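Local coordinates for protein Nsp15 (Middle East respiratory syndrome-related coronavirus, PDB 5YVD) that acts as an endoribonuclease, probably cutting RNA at uridylates as in other EndoU enzymes, and assembles as a hexamer, at residues L57-F69 and F83-G95. Numbering follows the deposited sequence.
Sequences LYAKRAVRSHPDF and FVLWDYERSNIYG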
loop_
_atom_site.group_PDB
_atom_site.type_symbol
_atom_site.label_atom_id
_atom_site.label_comp_id
_atom_site.label_asym_id
_atom_site.label_seq_id
_atom_site.Cartn_x
_atom_site.Cartn_y
_atom_site.Cartn_z
ATOM N N LEU A 57 14.891 -6.035 -13.315
ATOM C CA LEU A 57 15.387 -7.387 -13.430
ATOM C C LEU A 57 14.589 -8.149 -14.451
ATOM O O LEU A 57 15.136 -8.901 -15.253
ATOM C CB LEU A 57 15.286 -8.079 -12.098
ATOM C CG LEU A 57 16.220 -7.541 -11.019
ATOM C CD1 LEU A 57 16.097 -8.322 -9.721
ATOM C CD2 LEU A 57 17.656 -7.551 -11.520
ATOM N N TYR A 58 13.278 -7.951 -14.410
ATOM C CA TYR A 58 12.424 -8.377 -15.507
ATOM C C TYR A 58 12.957 -7.934 -16.874
ATOM O O TYR A 58 13.164 -8.758 -17.755
ATOM C CB TYR A 58 11.014 -7.852 -15.321
ATOM C CG TYR A 58 10.122 -8.202 -16.466
ATOM C CD1 TYR A 58 9.566 -7.209 -17.284
ATOM C CD2 TYR A 58 9.852 -9.520 -16.757
ATOM C CE1 TYR A 58 8.761 -7.534 -18.350
ATOM C CE2 TYR A 58 9.052 -9.857 -17.821
ATOM C CZ TYR A 58 8.515 -8.868 -18.608
ATOM O OH TYR A 58 7.713 -9.252 -19.637
ATOM N N ALA A 59 13.177 -6.643 -17.061
ATOM C CA ALA A 59 13.634 -6.170 -18.372
ATOM C C ALA A 59 15.004 -6.695 -18.752
ATOM O O ALA A 59 15.305 -6.838 -19.932
ATOM C CB ALA A 59 13.640 -4.656 -18.439
ATOM N N LYS A 60 15.819 -6.990 -17.769
ATOM C CA LYS A 60 17.143 -7.474 -18.008
ATOM C C LYS A 60 17.180 -8.981 -18.073
ATOM O O LYS A 60 18.205 -9.556 -18.273
ATOM C CB LYS A 60 18.071 -6.930 -16.940
ATOM C CG LYS A 60 18.612 -5.562 -17.270
ATOM C CD LYS A 60 18.934 -4.752 -16.046
ATOM C CE LYS A 60 19.881 -3.619 -16.352
ATOM N NZ LYS A 60 20.849 -3.399 -15.257
ATOM N N ARG A 61 16.040 -9.620 -17.918
ATOM C CA ARG A 61 15.953 -11.066 -17.993
ATOM C C ARG A 61 16.766 -11.571 -19.132
ATOM O O ARG A 61 16.859 -10.930 -20.133
ATOM C CB ARG A 61 14.503 -11.501 -18.140
ATOM C CG ARG A 61 14.042 -11.796 -19.546
ATOM C CD ARG A 61 12.535 -11.740 -19.679
ATOM N NE ARG A 61 12.128 -10.379 -19.906
ATOM C CZ ARG A 61 11.261 -9.984 -20.817
ATOM N NH1 ARG A 61 10.646 -10.835 -21.591
ATOM N NH2 ARG A 61 11.007 -8.711 -20.934
ATOM N N ALA A 62 17.374 -12.724 -18.976
ATOM C CA ALA A 62 18.140 -13.310 -20.044
ATOM C C ALA A 62 17.305 -14.055 -21.040
ATOM O O ALA A 62 16.728 -15.039 -20.709
ATOM C CB ALA A 62 19.147 -14.242 -19.470
ATOM N N VAL A 63 17.308 -13.610 -22.280
ATOM C CA VAL A 63 16.447 -14.167 -23.294
ATOM C C VAL A 63 17.131 -15.276 -24.070
ATOM O O VAL A 63 17.545 -15.100 -25.210
ATOM C CB VAL A 63 15.954 -13.075 -24.228
ATOM C CG1 VAL A 63 14.918 -13.638 -25.219
ATOM C CG2 VAL A 63 15.339 -11.995 -23.375
ATOM N N ARG A 64 17.219 -16.433 -23.436
ATOM C CA ARG A 64 17.929 -17.587 -23.991
ATOM C C ARG A 64 17.411 -18.805 -23.288
ATOM O O ARG A 64 16.828 -18.681 -22.226
ATOM C CB ARG A 64 19.433 -17.470 -23.710
ATOM C CG ARG A 64 19.718 -17.061 -22.275
ATOM C CD ARG A 64 21.103 -17.406 -21.760
ATOM N NE ARG A 64 22.132 -16.497 -22.227
ATOM C CZ ARG A 64 23.119 -16.027 -21.469
ATOM N NH1 ARG A 64 23.242 -16.354 -20.183
ATOM N NH2 ARG A 64 24.006 -15.215 -22.013
ATOM N N SER A 65 17.634 -19.978 -23.849
ATOM C CA SER A 65 17.224 -21.209 -23.171
ATOM C C SER A 65 18.154 -21.510 -22.005
ATOM O O SER A 65 19.298 -21.038 -21.944
ATOM C CB SER A 65 17.221 -22.391 -24.130
ATOM O OG SER A 65 18.503 -22.596 -24.708
ATOM N N HIS A 66 17.665 -22.289 -21.061
ATOM C CA HIS A 66 18.513 -22.720 -19.963
ATOM C C HIS A 66 17.915 -23.953 -19.326
ATOM O O HIS A 66 16.724 -24.215 -19.515
ATOM C CB HIS A 66 18.708 -21.599 -18.933
ATOM C CG HIS A 66 17.441 -21.055 -18.357
ATOM N ND1 HIS A 66 16.836 -21.596 -17.245
ATOM C CD2 HIS A 66 16.681 -19.992 -18.718
ATOM C CE1 HIS A 66 15.748 -20.901 -16.955
ATOM N NE2 HIS A 66 15.630 -19.918 -17.832
ATOM N N PRO A 67 18.730 -24.719 -18.584
ATOM C CA PRO A 67 18.217 -25.846 -17.801
ATOM C C PRO A 67 17.101 -25.413 -16.893
ATOM O O PRO A 67 17.096 -24.279 -16.429
ATOM C CB PRO A 67 19.422 -26.295 -16.976
ATOM C CG PRO A 67 20.610 -25.867 -17.767
ATOM C CD PRO A 67 20.199 -24.643 -18.554
ATOM N N ASP A 68 16.141 -26.294 -16.649
ATOM C CA ASP A 68 14.961 -25.892 -15.883
ATOM C C ASP A 68 15.360 -25.614 -14.434
ATOM O O ASP A 68 16.287 -26.228 -13.901
ATOM C CB ASP A 68 13.842 -26.948 -15.986
ATOM C CG ASP A 68 12.506 -26.457 -15.411
ATOM O OD1 ASP A 68 12.373 -25.228 -15.158
ATOM O OD2 ASP A 68 11.598 -27.304 -15.213
ATOM N N PHE A 69 14.657 -24.695 -13.800
ATOM C CA PHE A 69 15.068 -24.193 -12.490
ATOM C C PHE A 69 15.355 -25.263 -11.456
ATOM O O PHE A 69 16.317 -25.131 -10.691
ATOM C CB PHE A 69 14.024 -23.222 -11.934
ATOM C CG PHE A 69 13.768 -22.056 -12.835
ATOM C CD1 PHE A 69 14.679 -21.038 -12.925
ATOM C CD2 PHE A 69 12.632 -22.010 -13.621
ATOM C CE1 PHE A 69 14.468 -19.982 -13.769
ATOM C CE2 PHE A 69 12.412 -20.945 -14.468
ATOM C CZ PHE A 69 13.333 -19.928 -14.541
ATOM N N PHE A 83 24.197 -12.416 -15.362
ATOM C CA PHE A 83 22.888 -12.527 -15.968
ATOM C C PHE A 83 21.876 -12.835 -14.887
ATOM O O PHE A 83 22.217 -13.093 -13.756
ATOM C CB PHE A 83 22.852 -13.597 -17.091
ATOM C CG PHE A 83 22.999 -15.018 -16.604
ATOM C CD1 PHE A 83 24.251 -15.549 -16.352
ATOM C CD2 PHE A 83 21.888 -15.822 -16.405
ATOM C CE1 PHE A 83 24.385 -16.842 -15.890
ATOM C CE2 PHE A 83 22.030 -17.128 -15.945
ATOM C CZ PHE A 83 23.277 -17.634 -15.690
ATOM N N VAL A 84 20.619 -12.813 -15.267
ATOM C CA VAL A 84 19.533 -13.027 -14.338
ATOM C C VAL A 84 18.478 -13.820 -15.079
ATOM O O VAL A 84 18.301 -13.657 -16.292
ATOM C CB VAL A 84 18.997 -11.668 -13.843
ATOM C CG1 VAL A 84 17.767 -11.219 -14.626
ATOM C CG2 VAL A 84 18.744 -11.713 -12.349
ATOM N N LEU A 85 17.813 -14.708 -14.357
ATOM C CA LEU A 85 16.901 -15.656 -14.965
ATOM C C LEU A 85 15.503 -15.398 -14.474
ATOM O O LEU A 85 15.269 -15.414 -13.256
ATOM C CB LEU A 85 17.326 -17.065 -14.601
ATOM C CG LEU A 85 18.575 -17.611 -15.311
ATOM C CD1 LEU A 85 18.853 -19.033 -14.837
ATOM C CD2 LEU A 85 18.431 -17.615 -16.828
ATOM N N TRP A 86 14.582 -15.146 -15.414
ATOM C CA TRP A 86 13.164 -14.896 -15.082
ATOM C C TRP A 86 12.391 -16.199 -15.044
ATOM O O TRP A 86 12.505 -17.008 -15.967
ATOM C CB TRP A 86 12.510 -13.934 -16.078
ATOM C CG TRP A 86 11.195 -13.342 -15.615
ATOM C CD1 TRP A 86 9.950 -13.586 -16.132
ATOM C CD2 TRP A 86 11.001 -12.387 -14.558
ATOM N NE1 TRP A 86 8.995 -12.835 -15.468
ATOM C CE2 TRP A 86 9.610 -12.100 -14.495
ATOM C CE3 TRP A 86 11.861 -11.740 -13.664
ATOM C CZ2 TRP A 86 9.068 -11.210 -13.568
ATOM C CZ3 TRP A 86 11.305 -10.815 -12.740
ATOM C CH2 TRP A 86 9.931 -10.575 -12.704
ATOM N N ASP A 87 11.644 -16.395 -13.956
ATOM C CA ASP A 87 10.666 -17.479 -13.835
ATOM C C ASP A 87 9.227 -16.964 -14.127
ATOM O O ASP A 87 8.635 -16.198 -13.331
ATOM C CB ASP A 87 10.753 -18.101 -12.441
ATOM C CG ASP A 87 9.790 -19.270 -12.263
ATOM O OD1 ASP A 87 8.688 -19.211 -12.833
ATOM O OD2 ASP A 87 10.123 -20.228 -11.539
ATOM N N TYR A 88 8.664 -17.405 -15.251
ATOM C CA TYR A 88 7.438 -16.802 -15.754
ATOM C C TYR A 88 6.200 -17.295 -15.011
ATOM O O TYR A 88 5.201 -16.594 -14.913
ATOM C CB TYR A 88 7.270 -17.047 -17.254
ATOM C CG TYR A 88 8.222 -16.278 -18.146
ATOM C CD1 TYR A 88 9.581 -16.560 -18.156
ATOM C CD2 TYR A 88 7.766 -15.290 -19.005
ATOM C CE1 TYR A 88 10.455 -15.872 -18.989
ATOM C CE2 TYR A 88 8.640 -14.592 -19.836
ATOM C CZ TYR A 88 9.988 -14.893 -19.834
ATOM O OH TYR A 88 10.892 -14.218 -20.663
ATOM N N GLU A 89 6.242 -18.500 -14.490
ATOM C CA GLU A 89 5.123 -18.974 -13.715
ATOM C C GLU A 89 5.056 -18.110 -12.458
ATOM O O GLU A 89 4.001 -17.608 -12.118
ATOM C CB GLU A 89 5.313 -20.442 -13.358
ATOM C CG GLU A 89 4.183 -21.070 -12.543
ATOM C CD GLU A 89 4.632 -22.346 -11.816
ATOM O OE1 GLU A 89 5.856 -22.552 -11.660
ATOM O OE2 GLU A 89 3.769 -23.144 -11.394
ATOM N N ARG A 90 6.183 -17.922 -11.776
ATOM C CA ARG A 90 6.165 -17.166 -10.504
ATOM C C ARG A 90 6.144 -15.675 -10.736
ATOM O O ARG A 90 5.723 -14.943 -9.858
ATOM C CB ARG A 90 7.366 -17.496 -9.603
ATOM C CG ARG A 90 7.517 -18.960 -9.274
ATOM C CD ARG A 90 8.580 -19.172 -8.221
ATOM N NE ARG A 90 9.917 -18.842 -8.724
ATOM C CZ ARG A 90 10.755 -17.935 -8.221
ATOM N NH1 ARG A 90 10.452 -17.205 -7.156
ATOM N NH2 ARG A 90 11.930 -17.776 -8.791
ATOM N N SER A 91 6.607 -15.228 -11.903
ATOM C CA SER A 91 6.799 -13.793 -12.160
ATOM C C SER A 91 7.759 -13.195 -11.138
ATOM O O SER A 91 7.491 -12.167 -10.495
ATOM C CB SER A 91 5.466 -13.034 -12.209
ATOM O OG SER A 91 4.820 -13.396 -13.395
ATOM N N ASN A 92 8.874 -13.898 -10.999
ATOM C CA ASN A 92 9.943 -13.525 -10.100
ATOM C C ASN A 92 11.213 -14.023 -10.742
ATOM O O ASN A 92 11.206 -14.641 -11.803
ATOM C CB ASN A 92 9.728 -14.154 -8.685
ATOM C CG ASN A 92 10.468 -13.404 -7.546
ATOM O OD1 ASN A 92 11.574 -12.911 -7.717
ATOM N ND2 ASN A 92 9.854 -13.342 -6.384
ATOM N N ILE A 93 12.306 -13.769 -10.059
ATOM C CA ILE A 93 13.622 -14.142 -10.503
ATOM C C ILE A 93 14.072 -15.391 -9.760
ATOM O O ILE A 93 13.515 -15.737 -8.708
ATOM C CB ILE A 93 14.544 -12.944 -10.258
ATOM C CG1 ILE A 93 15.294 -12.627 -11.514
ATOM C CG2 ILE A 93 15.506 -13.123 -9.091
ATOM C CD1 ILE A 93 15.780 -11.213 -11.475
ATOM N N TYR A 94 15.064 -16.087 -10.299
ATOM C CA TYR A 94 15.625 -17.209 -9.566
ATOM C C TYR A 94 16.584 -16.595 -8.554
ATOM O O TYR A 94 17.524 -15.906 -8.947
ATOM C CB TYR A 94 16.320 -18.215 -10.491
ATOM C CG TYR A 94 16.964 -19.363 -9.745
ATOM C CD1 TYR A 94 18.269 -19.271 -9.301
ATOM C CD2 TYR A 94 16.270 -20.531 -9.471
ATOM C CE1 TYR A 94 18.883 -20.312 -8.631
ATOM C CE2 TYR A 94 16.877 -21.584 -8.795
ATOM C CZ TYR A 94 18.189 -21.462 -8.374
ATOM O OH TYR A 94 18.812 -22.479 -7.701
ATOM N N GLY A 95 16.312 -16.813 -7.266
ATOM C CA GLY A 95 17.098 -16.236 -6.186
ATOM C C GLY A 95 16.627 -14.828 -5.902
ATOM O O GLY A 95 15.528 -14.464 -6.309
HETATM O O HOH W 1 13.318 -14.937 -21.232
HETATM O O HOH W 2 15.076 -15.334 -18.505
#
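Ala-62 N donates to Val-84 O at 3.0 Å, nearly along the C=O axis, and this bond ties the two backbones together. Segment 57-69 leaves helix 51-59 and runs as an irregular loop, with an inverse gamma turn at Val-63, along one side of 83-95, whose strands 86-87 and 92-93 pair antiparallel. Ser-91 and Asn-92 both face Asp-87 in a G1 beta bulge. Beside the backbone bond, a water gives a hydrogen bond to Ala-62 O and takes one from Trp-86 N.

The edge of Tyr-58 points at one face of the Trp-86 indole in a T-shaped stack. The planes stand at 62°, and Tyr-58 CD2 lies 3.4 Å from Trp-86 CE2. Tyr-58 CB sits over the six-membered ring of the Trp-86 indole in a CH-pi contact. Arg-61 bends at chi3 (85°), turning its NE back to Tyr-58 O at 2.9 Å. That oxygen also accepts from Arg-61 N, from the other face of its plane. Tyr-88 OH lies against Arg-61 CD and near the edge of its guanidinium; a water also bonds this OH.

Farther along, Leu-85 lays CD2 over one face of His-66, 3.8 Å from the ring centroid. Phe-69 turns its CZ edge to Trp-86 O, at 3.4 Å. Asp-87 CB makes an off-centre CH-pi contact with the Phe-69 ring, and the carboxylate plane is nearly parallel to that ring (6°). Tyr-94 CD2 packs against Phe-69 CD1 at 3.8 Å. Arg-64 NH1 comes over the Phe-83 face, at most a weak cation-pi attraction; its NH2 forms a salt bridge with Asp-121.

This buried contact joins the end of helix 51-59 to the middle-domain hairpin. Tyr-155 of strand 153-156 packs on His-66 and Phe-69, and Leu-72 of helix 69-74 touches Leu-85 and Tyr-94. Tyr-58 OH hydrogen-bonds Glu-263 of a neighbouring subunit, and Gly-95 N hydrogen-bonds Asn-38 of a different one.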